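Local coordinates for protein trans-4-hydroxy-L-proline dehydratase (Clostridioides difficile 70-100-2010, PDB 6VXC) that uses a glycyl radical to dehydrate trans-4-hydroxy-L-proline to (S)-1-pyrroline-5-carboxylate in the anaerobic breakdown of hydroxyproline, at residues 27-35 with 82-90; 235-246 with 258-269. All coordinates share one frame; numbering follows the deposited sequence.

Contact 1 of 2, residues 27-35 with 82-90; sequences ERTKKLREE and SINDGELIV
The guanidinium of Arg-28 has Leu-88 over one face, with CD2 of Leu-88 3.7 Å above its centre, while the carbonyl of Gly-86 lies at its edge. Here a type II beta turn, Asn-84 to Glu-87, is docked against the N-terminal helix. NH2 of Arg-28 gives a fairly straight bond to Gly-86 O (2.8 Å, 162°), in the guanidinium plane but tilted above the plane of the carbonyl. The arginine chain bends at chi3 (-57°), which turns its flat end across Leu-88. Salt bridges to Glu-329 and Asp-257 further fix the rotation of this group.

Gly-86 suits the third turn position: its positive phi would jam a CB against the preceding carbonyl, and the same CB would strike CE of Lys-31. Across the bare turn Lys-31 can therefore extend NZ to OD2 of Asp-85, a 2.9 Å salt bridge entering from above the carboxylate plane. Leu-32 supplies the apolar part, its CD2 resting on CG of Glu-87. OE1 of Glu-87 accepts from the backbone N of Asn-84 and OE2 from its ND2, both from above the carboxylate plane, and OE2 also forms a salt bridge with Lys-337.

Nearer the solvent, Glu-35 reaches the turn through two waters, one held only weakly by its OE1. The other donates to Glu-35 OE2 at 2.8 Å and accepts from the backbone N of Asp-85 at 3.1 Å.

Contact 2 of 2, residues 235-246 with 258-269; sequences GKRYAEKARQMA and LLLIAETCDVVP
Ala-239 and Ala-262 face each other where two helices of an antiparallel hairpin come closest, their CA atoms 4.1 Å apart. The axes of these segments approach to 8.0 Å at a crossing angle of -162°, a spacing that small residues allow. CB of Ala-242 touches both Leu-258 O and the methyl of Ala-262, and CB of Cys-265 sits 3.7 Å from the carbonyl oxygen of Gly-235. Glycine suits that end, since a CB there would run into CD of Pro-269, which lies 3.5 Å from CA of Gly-235 after a cis peptide bond. At the other end a larger residue, Leu-258, lies against Met-245 and Ala-246, its CD1 3.8 Å from Met-245 O.

The solvent side is looser and polar. Arg-243 stands on the exposed margin, with CG anti to the carbonyl carbon (chi1 -67°) and the chain extended from there to NE, so that it passes over Ala-262 and spreads its guanidinium 3.7 Å above that methyl. Its end then grips Asp-266 with two nitrogens: NH2 to OD2 at 2.7 Å and NH1 to OD1 at 3.1 Å, both nearly straight. The two planar groups are only 18° from coplanar, and both oxygens are met on their syn sides, the classic end-on arginine–carboxylate pair. The aliphatic stem thus lies against the methyl of Ala-262 while the charges stay at the exposed margin.

On the buried flank, helix 276-293 packs on Cys-265 and Pro-269 through Phe-285, and the loop after helix 64-78 covers Tyr-238 and Ile-261 with Val-90.

From the N terminus, contact 1 comes first: helix 27-38 leads through helices 46-58 and 64-78 to the loop at 82-90, whose return closes this first excursion. The chain then runs on to helix 214-248, and contact 2 closes the short hairpin with helix 252-267. The two are therefore in series, neither nested nor crossed, yet their centres lie only about 16 Å apart. Segment 82-90 is the shared piece: besides the packing of Val-90, CD1 of Ile-261 rests on Glu-87 O, and Tyr-238 OH probably hydrogen-bonds Ser-82 O. The loop thereby joins the N-terminal helix to the helical hairpin.

Contact 1 of 2, residues 27-35 with 82-90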
loop_
_atom_site.group_PDB
_atom_site.type_symbol
_atom_site.label_atom_id
_atom_site.label_comp_id
_atom_site.label_asym_id
_atom_site.label_seq_id
_atom_site.Cartn_x
_atom_site.Cartn_y
_atom_site.Cartn_z
ATOM N N GLU A 27 -11.950 -9.295 -28.158
ATOM C CA GLU A 27 -13.188 -8.532 -28.135
ATOM C C GLU A 27 -13.821 -8.558 -26.749
ATOM O O GLU A 27 -14.308 -7.532 -26.265
ATOM C CB GLU A 27 -14.172 -9.100 -29.161
ATOM C CG GLU A 27 -13.752 -8.944 -30.604
ATOM C CD GLU A 27 -13.585 -7.488 -30.996
ATOM O OE1 GLU A 27 -14.564 -6.721 -30.871
ATOM O OE2 GLU A 27 -12.470 -7.098 -31.402
ATOM N N ARG A 28 -13.793 -9.708 -26.081
ATOM C CA ARG A 28 -14.348 -9.786 -24.730
ATOM C C ARG A 28 -13.692 -8.777 -23.792
ATOM O O ARG A 28 -14.379 -7.982 -23.141
ATOM C CB ARG A 28 -14.191 -11.201 -24.173
ATOM C CG ARG A 28 -14.737 -11.378 -22.751
ATOM C CD ARG A 28 -14.186 -12.643 -22.104
ATOM N NE ARG A 28 -14.475 -13.854 -22.870
ATOM C CZ ARG A 28 -15.654 -14.470 -22.913
ATOM N NH1 ARG A 28 -15.795 -15.565 -23.654
ATOM N NH2 ARG A 28 -16.684 -14.013 -22.215
ATOM N N THR A 29 -12.356 -8.780 -23.729
ATOM C CA THR A 29 -11.670 -7.973 -22.730
ATOM C C THR A 29 -11.654 -6.497 -23.108
ATOM O O THR A 29 -11.624 -5.641 -22.223
ATOM C CB THR A 29 -10.254 -8.514 -22.498
ATOM O OG1 THR A 29 -9.512 -8.500 -23.719
ATOM C CG2 THR A 29 -10.307 -9.946 -21.957
ATOM N N LYS A 30 -11.743 -6.178 -24.401
ATOM C CA LYS A 30 -11.952 -4.790 -24.810
ATOM C C LYS A 30 -13.250 -4.236 -24.232
ATOM O O LYS A 30 -13.295 -3.091 -23.769
ATOM C CB LYS A 30 -11.988 -4.687 -26.335
ATOM C CG LYS A 30 -10.717 -5.054 -27.072
ATOM C CD LYS A 30 -10.994 -5.079 -28.572
ATOM C CE LYS A 30 -9.800 -5.548 -29.395
ATOM N NZ LYS A 30 -8.635 -4.660 -29.340
ATOM N N LYS A 31 -14.321 -5.027 -24.289
ATOM C CA LYS A 31 -15.626 -4.636 -23.757
ATOM C C LYS A 31 -15.598 -4.518 -22.235
ATOM O O LYS A 31 -16.140 -3.561 -21.664
ATOM C CB LYS A 31 -16.677 -5.664 -24.200
ATOM C CG LYS A 31 -18.057 -5.507 -23.552
ATOM C CD LYS A 31 -19.114 -6.455 -24.156
ATOM C CE LYS A 31 -18.780 -7.926 -23.923
ATOM N NZ LYS A 31 -19.837 -8.853 -24.457
ATOM N N LEU A 32 -15.002 -5.503 -21.563
ATOM C CA LEU A 32 -14.894 -5.447 -20.111
ATOM C C LEU A 32 -14.069 -4.245 -19.667
ATOM O O LEU A 32 -14.411 -3.583 -18.684
ATOM C CB LEU A 32 -14.305 -6.750 -19.570
ATOM C CG LEU A 32 -15.210 -7.997 -19.600
ATOM C CD1 LEU A 32 -14.423 -9.288 -19.356
ATOM C CD2 LEU A 32 -16.357 -7.870 -18.593
ATOM N N ARG A 33 -12.993 -3.926 -20.396
ATOM C CA ARG A 33 -12.179 -2.775 -20.016
ATOM C C ARG A 33 -12.953 -1.474 -20.176
ATOM O O ARG A 33 -12.861 -0.584 -19.321
ATOM C CB ARG A 33 -10.888 -2.725 -20.840
ATOM C CG ARG A 33 -9.917 -1.621 -20.406
ATOM C CD ARG A 33 -8.776 -1.431 -21.386
ATOM N NE ARG A 33 -7.748 -0.541 -20.848
ATOM C CZ ARG A 33 -7.800 0.788 -20.898
ATOM N NH1 ARG A 33 -8.839 1.392 -21.464
ATOM N NH2 ARG A 33 -6.811 1.513 -20.374
ATOM N N GLU A 34 -13.712 -1.339 -21.267
ATOM C CA GLU A 34 -14.458 -0.104 -21.496
ATOM C C GLU A 34 -15.539 0.096 -20.429
ATOM O O GLU A 34 -15.796 1.227 -20.008
ATOM C CB GLU A 34 -15.047 -0.113 -22.913
ATOM C CG GLU A 34 -15.708 1.176 -23.372
ATOM C CD GLU A 34 -14.717 2.317 -23.685
ATOM O OE1 GLU A 34 -13.488 2.093 -23.737
ATOM O OE2 GLU A 34 -15.184 3.460 -23.879
ATOM N N GLU A 35 -16.201 -0.978 -20.000
ATOM C CA GLU A 35 -17.121 -0.865 -18.870
ATOM C C GLU A 35 -16.395 -0.360 -17.626
ATOM O O GLU A 35 -16.897 0.508 -16.903
ATOM C CB GLU A 35 -17.771 -2.214 -18.582
ATOM C CG GLU A 35 -18.797 -2.153 -17.455
ATOM C CD GLU A 35 -19.422 -3.504 -17.160
ATOM O OE1 GLU A 35 -18.682 -4.506 -17.078
ATOM O OE2 GLU A 35 -20.658 -3.578 -17.056
ATOM N N SER A 82 -23.930 -9.818 -8.788
ATOM C CA SER A 82 -24.043 -9.373 -10.171
ATOM C C SER A 82 -22.979 -10.047 -11.024
ATOM O O SER A 82 -21.884 -10.356 -10.547
ATOM C CB SER A 82 -23.932 -7.855 -10.292
ATOM O OG SER A 82 -22.671 -7.414 -9.844
ATOM N N ILE A 83 -23.325 -10.280 -12.289
ATOM C CA ILE A 83 -22.420 -10.806 -13.302
ATOM C C ILE A 83 -22.438 -9.831 -14.466
ATOM O O ILE A 83 -23.501 -9.574 -15.041
ATOM C CB ILE A 83 -22.834 -12.214 -13.765
ATOM C CG1 ILE A 83 -22.798 -13.191 -12.587
ATOM C CG2 ILE A 83 -21.965 -12.684 -14.937
ATOM C CD1 ILE A 83 -23.097 -14.632 -12.950
ATOM N N ASN A 84 -21.287 -9.269 -14.795
ATOM C CA ASN A 84 -21.240 -8.265 -15.843
ATOM C C ASN A 84 -21.142 -8.928 -17.214
ATOM O O ASN A 84 -20.657 -10.053 -17.353
ATOM C CB ASN A 84 -20.067 -7.313 -15.606
ATOM C CG ASN A 84 -20.161 -6.604 -14.263
ATOM O OD1 ASN A 84 -21.156 -5.940 -13.966
ATOM N ND2 ASN A 84 -19.141 -6.784 -13.425
ATOM N N ASP A 85 -21.617 -8.218 -18.228
ATOM C CA ASP A 85 -21.691 -8.778 -19.569
ATOM C C ASP A 85 -20.301 -9.132 -20.095
ATOM O O ASP A 85 -19.431 -8.267 -20.217
ATOM C CB ASP A 85 -22.389 -7.803 -20.511
ATOM C CG ASP A 85 -22.600 -8.389 -21.888
ATOM O OD1 ASP A 85 -23.320 -9.407 -21.985
ATOM O OD2 ASP A 85 -22.052 -7.840 -22.865
ATOM N N GLY A 86 -20.103 -10.406 -20.413
ATOM C CA GLY A 86 -18.861 -10.887 -20.963
ATOM C C GLY A 86 -17.878 -11.436 -19.956
ATOM O O GLY A 86 -16.835 -11.958 -20.360
ATOM N N GLU A 87 -18.189 -11.387 -18.665
ATOM C CA GLU A 87 -17.234 -11.842 -17.670
ATOM C C GLU A 87 -16.959 -13.332 -17.792
ATOM O O GLU A 87 -17.828 -14.124 -18.157
ATOM C CB GLU A 87 -17.722 -11.520 -16.262
ATOM C CG GLU A 87 -17.519 -10.063 -15.911
ATOM C CD GLU A 87 -17.859 -9.747 -14.473
ATOM O OE1 GLU A 87 -18.714 -10.445 -13.877
ATOM O OE2 GLU A 87 -17.250 -8.792 -13.937
ATOM N N LEU A 88 -15.718 -13.693 -17.502
ATOM C CA LEU A 88 -15.313 -15.055 -17.206
ATOM C C LEU A 88 -14.983 -15.261 -15.735
ATOM O O LEU A 88 -15.170 -16.364 -15.223
ATOM C CB LEU A 88 -14.099 -15.448 -18.061
ATOM C CG LEU A 88 -14.268 -15.575 -19.586
ATOM C CD1 LEU A 88 -12.939 -15.837 -20.285
ATOM C CD2 LEU A 88 -15.255 -16.685 -19.931
ATOM N N ILE A 89 -14.503 -14.217 -15.055
ATOM C CA ILE A 89 -14.274 -14.207 -13.610
ATOM C C ILE A 89 -15.314 -13.290 -12.986
ATOM O O ILE A 89 -15.464 -12.147 -13.425
ATOM C CB ILE A 89 -12.853 -13.710 -13.272
ATOM C CG1 ILE A 89 -11.802 -14.572 -13.962
ATOM C CG2 ILE A 89 -12.626 -13.663 -11.735
ATOM C CD1 ILE A 89 -11.843 -16.025 -13.550
ATOM N N VAL A 90 -15.990 -13.756 -11.929
ATOM C CA VAL A 90 -17.115 -13.025 -11.353
ATOM C C VAL A 90 -16.831 -12.665 -9.899
ATOM O O VAL A 90 -16.057 -13.332 -9.199
ATOM C CB VAL A 90 -18.443 -13.816 -11.447
ATOM C CG1 VAL A 90 -18.799 -14.123 -12.907
ATOM C CG2 VAL A 90 -18.359 -15.075 -10.606
HETATM O O HOH W 1 -19.061 -5.661 -19.699
HETATM O O HOH W 2 -22.651 -5.365 -17.688
#

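Contact 2 of 2, residues 235-246 with 258-269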
loop_
_atom_site.group_PDB
_atom_site.type_symbol
_atom_site.label_atom_id
_atom_site.label_comp_id
_atom_site.label_asym_id
_atom_site.label_seq_id
_atom_site.Cartn_x
_atom_site.Cartn_y
_atom_site.Cartn_z
ATOM N N GLY A 235 -19.701 -19.390 -3.216
ATOM C CA GLY A 235 -19.632 -20.154 -4.447
ATOM C C GLY A 235 -20.983 -20.715 -4.836
ATOM O O GLY A 235 -21.380 -20.659 -6.002
ATOM N N LYS A 236 -21.716 -21.251 -3.854
ATOM C CA LYS A 236 -23.030 -21.819 -4.136
ATOM C C LYS A 236 -23.945 -20.787 -4.783
ATOM O O LYS A 236 -24.622 -21.079 -5.770
ATOM C CB LYS A 236 -23.652 -22.366 -2.847
ATOM C CG LYS A 236 -25.074 -22.892 -3.000
ATOM C CD LYS A 236 -25.758 -23.067 -1.638
ATOM C CE LYS A 236 -26.528 -21.805 -1.204
ATOM N NZ LYS A 236 -27.836 -21.686 -1.922
ATOM N N ARG A 237 -23.964 -19.563 -4.247
ATOM C CA ARG A 237 -24.899 -18.552 -4.732
ATOM C C ARG A 237 -24.520 -18.069 -6.127
ATOM O O ARG A 237 -25.397 -17.811 -6.957
ATOM C CB ARG A 237 -24.963 -17.374 -3.763
ATOM C CG ARG A 237 -25.622 -17.683 -2.408
ATOM C CD ARG A 237 -25.920 -16.384 -1.672
ATOM N NE ARG A 237 -26.860 -15.569 -2.429
ATOM C CZ ARG A 237 -26.867 -14.243 -2.440
ATOM N NH1 ARG A 237 -25.968 -13.568 -1.740
ATOM N NH2 ARG A 237 -27.766 -13.592 -3.158
ATOM N N TYR A 238 -23.222 -17.934 -6.404
ATOM C CA TYR A 238 -22.818 -17.506 -7.735
ATOM C C TYR A 238 -23.116 -18.574 -8.781
ATOM O O TYR A 238 -23.482 -18.246 -9.911
ATOM C CB TYR A 238 -21.337 -17.123 -7.749
ATOM C CG TYR A 238 -21.149 -15.632 -7.742
ATOM C CD1 TYR A 238 -21.560 -14.867 -8.819
ATOM C CD2 TYR A 238 -20.615 -14.986 -6.643
ATOM C CE1 TYR A 238 -21.412 -13.502 -8.820
ATOM C CE2 TYR A 238 -20.463 -13.630 -6.631
ATOM C CZ TYR A 238 -20.861 -12.888 -7.722
ATOM O OH TYR A 238 -20.704 -11.528 -7.710
ATOM N N ALA A 239 -22.939 -19.851 -8.445
ATOM C CA ALA A 239 -23.302 -20.892 -9.405
ATOM C C ALA A 239 -24.792 -20.840 -9.730
ATOM O O ALA A 239 -25.180 -20.903 -10.905
ATOM C CB ALA A 239 -22.894 -22.269 -8.886
ATOM N N GLU A 240 -25.635 -20.718 -8.702
ATOM C CA GLU A 240 -27.072 -20.553 -8.919
ATOM C C GLU A 240 -27.366 -19.328 -9.770
ATOM O O GLU A 240 -28.146 -19.396 -10.726
ATOM C CB GLU A 240 -27.802 -20.442 -7.577
ATOM C CG GLU A 240 -28.005 -21.761 -6.834
ATOM C CD GLU A 240 -28.434 -21.559 -5.374
ATOM O OE1 GLU A 240 -28.908 -20.448 -5.038
ATOM O OE2 GLU A 240 -28.282 -22.505 -4.565
ATOM N N LYS A 241 -26.787 -18.182 -9.405
ATOM C CA LYS A 241 -26.994 -16.965 -10.183
ATOM C C LYS A 241 -26.634 -17.193 -11.641
ATOM O O LYS A 241 -27.381 -16.806 -12.548
ATOM C CB LYS A 241 -26.158 -15.826 -9.601
ATOM C CG LYS A 241 -26.191 -14.510 -10.368
ATOM C CD LYS A 241 -27.449 -13.713 -10.101
ATOM C CE LYS A 241 -27.314 -12.312 -10.689
ATOM N NZ LYS A 241 -28.570 -11.516 -10.560
ATOM N N ALA A 242 -25.499 -17.849 -11.886
ATOM C CA ALA A 242 -25.069 -18.067 -13.259
ATOM C C ALA A 242 -26.067 -18.932 -14.022
ATOM O O ALA A 242 -26.415 -18.614 -15.166
ATOM C CB ALA A 242 -23.674 -18.695 -13.277
ATOM N N ARG A 243 -26.554 -20.015 -13.400
ATOM C CA ARG A 243 -27.492 -20.915 -14.080
ATOM C C ARG A 243 -28.845 -20.261 -14.305
ATOM O O ARG A 243 -29.484 -20.483 -15.337
ATOM C CB ARG A 243 -27.662 -22.204 -13.285
ATOM C CG ARG A 243 -26.421 -23.019 -13.244
ATOM C CD ARG A 243 -26.628 -24.375 -12.634
ATOM N NE ARG A 243 -25.488 -25.209 -12.987
ATOM C CZ ARG A 243 -24.495 -25.521 -12.166
ATOM N NH1 ARG A 243 -24.503 -25.095 -10.906
ATOM N NH2 ARG A 243 -23.492 -26.266 -12.613
ATOM N N GLN A 244 -29.309 -19.482 -13.336
ATOM C CA GLN A 244 -30.557 -18.755 -13.502
ATOM C C GLN A 244 -30.460 -17.766 -14.659
ATOM O O GLN A 244 -31.418 -17.601 -15.424
ATOM C CB GLN A 244 -30.909 -18.079 -12.179
ATOM C CG GLN A 244 -31.708 -16.808 -12.245
ATOM C CD GLN A 244 -31.732 -16.112 -10.889
ATOM O OE1 GLN A 244 -32.086 -16.723 -9.871
ATOM N NE2 GLN A 244 -31.322 -14.840 -10.861
ATOM N N MET A 245 -29.294 -17.132 -14.831
ATOM C CA MET A 245 -29.083 -16.257 -15.980
ATOM C C MET A 245 -28.937 -17.048 -17.273
ATOM O O MET A 245 -29.306 -16.557 -18.344
ATOM C CB MET A 245 -27.852 -15.374 -15.761
ATOM C CG MET A 245 -28.034 -14.305 -14.717
ATOM S SD MET A 245 -26.519 -13.366 -14.454
ATOM C CE MET A 245 -26.393 -12.471 -15.995
ATOM N N ALA A 246 -28.363 -18.249 -17.205
ATOM C CA ALA A 246 -28.199 -19.054 -18.409
ATOM C C ALA A 246 -29.549 -19.460 -18.992
ATOM O O ALA A 246 -29.736 -19.443 -20.212
ATOM C CB ALA A 246 -27.322 -20.270 -18.116
ATOM N N LEU A 258 -21.912 -18.437 -19.241
ATOM C CA LEU A 258 -22.601 -18.542 -17.957
ATOM C C LEU A 258 -22.527 -19.959 -17.400
ATOM O O LEU A 258 -22.347 -20.155 -16.191
ATOM C CB LEU A 258 -24.053 -18.098 -18.117
ATOM C CG LEU A 258 -24.198 -16.601 -18.371
ATOM C CD1 LEU A 258 -25.573 -16.295 -18.902
ATOM C CD2 LEU A 258 -23.935 -15.826 -17.078
ATOM N N LEU A 259 -22.655 -20.960 -18.264
ATOM C CA LEU A 259 -22.548 -22.336 -17.800
ATOM C C LEU A 259 -21.128 -22.646 -17.348
ATOM O O LEU A 259 -20.927 -23.403 -16.396
ATOM C CB LEU A 259 -22.980 -23.289 -18.913
ATOM C CG LEU A 259 -24.480 -23.305 -19.252
ATOM C CD1 LEU A 259 -24.803 -24.296 -20.368
ATOM C CD2 LEU A 259 -25.343 -23.568 -18.038
ATOM N N LEU A 260 -20.132 -22.054 -18.006
ATOM C CA LEU A 260 -18.759 -22.224 -17.551
ATOM C C LEU A 260 -18.546 -21.571 -16.191
ATOM O O LEU A 260 -17.872 -22.138 -15.328
ATOM C CB LEU A 260 -17.790 -21.649 -18.579
ATOM C CG LEU A 260 -16.320 -21.636 -18.163
ATOM C CD1 LEU A 260 -15.816 -23.032 -17.813
ATOM C CD2 LEU A 260 -15.508 -21.034 -19.284
ATOM N N ILE A 261 -19.125 -20.391 -15.978
ATOM C CA ILE A 261 -19.031 -19.742 -14.673
ATOM C C ILE A 261 -19.611 -20.643 -13.593
ATOM O O ILE A 261 -18.978 -20.896 -12.559
ATOM C CB ILE A 261 -19.732 -18.375 -14.696
ATOM C CG1 ILE A 261 -18.966 -17.404 -15.593
ATOM C CG2 ILE A 261 -19.832 -17.809 -13.280
ATOM C CD1 ILE A 261 -19.710 -16.112 -15.847
ATOM N N ALA A 262 -20.807 -21.179 -13.843
ATOM C CA ALA A 262 -21.463 -22.033 -12.863
ATOM C C ALA A 262 -20.617 -23.256 -12.545
ATOM O O ALA A 262 -20.448 -23.601 -11.375
ATOM C CB ALA A 262 -22.848 -22.436 -13.370
ATOM N N GLU A 263 -20.051 -23.909 -13.569
ATOM C CA GLU A 263 -19.163 -25.055 -13.341
ATOM C C GLU A 263 -17.940 -24.678 -12.512
ATOM O O GLU A 263 -17.455 -25.475 -11.703
ATOM C CB GLU A 263 -18.688 -25.652 -14.668
ATOM C CG GLU A 263 -19.687 -26.516 -15.412
ATOM C CD GLU A 263 -19.305 -26.716 -16.885
ATOM O OE1 GLU A 263 -20.207 -27.062 -17.682
ATOM O OE2 GLU A 263 -18.105 -26.556 -17.231
ATOM N N THR A 264 -17.377 -23.500 -12.759
ATOM C CA THR A 264 -16.213 -23.078 -11.995
ATOM C C THR A 264 -16.576 -22.875 -10.531
ATOM O O THR A 264 -15.845 -23.313 -9.637
ATOM C CB THR A 264 -15.640 -21.810 -12.627
ATOM O OG1 THR A 264 -15.338 -22.074 -14.003
ATOM C CG2 THR A 264 -14.391 -21.315 -11.899
ATOM N N CYS A 265 -17.713 -22.232 -10.276
ATOM C CA CYS A 265 -18.177 -21.973 -8.918
ATOM C C CYS A 265 -18.705 -23.229 -8.215
ATOM O O CYS A 265 -18.806 -23.234 -6.984
ATOM C CB CYS A 265 -19.244 -20.876 -8.957
ATOM S SG CYS A 265 -18.638 -19.284 -9.633
ATOM N N ASP A 266 -19.048 -24.288 -8.960
ATOM C CA ASP A 266 -19.319 -25.578 -8.329
ATOM C C ASP A 266 -18.088 -26.106 -7.620
ATOM O O ASP A 266 -18.202 -26.901 -6.681
ATOM C CB ASP A 266 -19.753 -26.625 -9.360
ATOM C CG ASP A 266 -21.157 -26.418 -9.870
ATOM O OD1 ASP A 266 -21.941 -25.693 -9.228
ATOM O OD2 ASP A 266 -21.480 -27.002 -10.931
ATOM N N VAL A 267 -16.901 -25.697 -8.068
ATOM C CA VAL A 267 -15.666 -26.199 -7.482
ATOM C C VAL A 267 -15.170 -25.236 -6.411
ATOM O O VAL A 267 -14.981 -25.629 -5.260
ATOM C CB VAL A 267 -14.587 -26.425 -8.551
ATOM C CG1 VAL A 267 -13.313 -26.958 -7.908
ATOM C CG2 VAL A 267 -15.092 -27.364 -9.647
ATOM N N VAL A 268 -14.945 -23.981 -6.788
ATOM C CA VAL A 268 -14.354 -23.004 -5.882
ATOM C C VAL A 268 -15.397 -21.991 -5.430
ATOM O O VAL A 268 -16.283 -21.622 -6.191
ATOM C CB VAL A 268 -13.138 -22.312 -6.556
ATOM C CG1 VAL A 268 -12.107 -23.349 -6.971
ATOM C CG2 VAL A 268 -13.576 -21.438 -7.756
ATOM N N PRO A 269 -15.268 -21.491 -4.195
ATOM C CA PRO A 269 -14.164 -21.746 -3.256
ATOM C C PRO A 269 -14.303 -22.945 -2.320
ATOM O O PRO A 269 -13.413 -23.160 -1.502
ATOM C CB PRO A 269 -14.110 -20.451 -2.438
ATOM C CG PRO A 269 -15.435 -19.792 -2.595
ATOM C CD PRO A 269 -16.204 -20.467 -3.700
#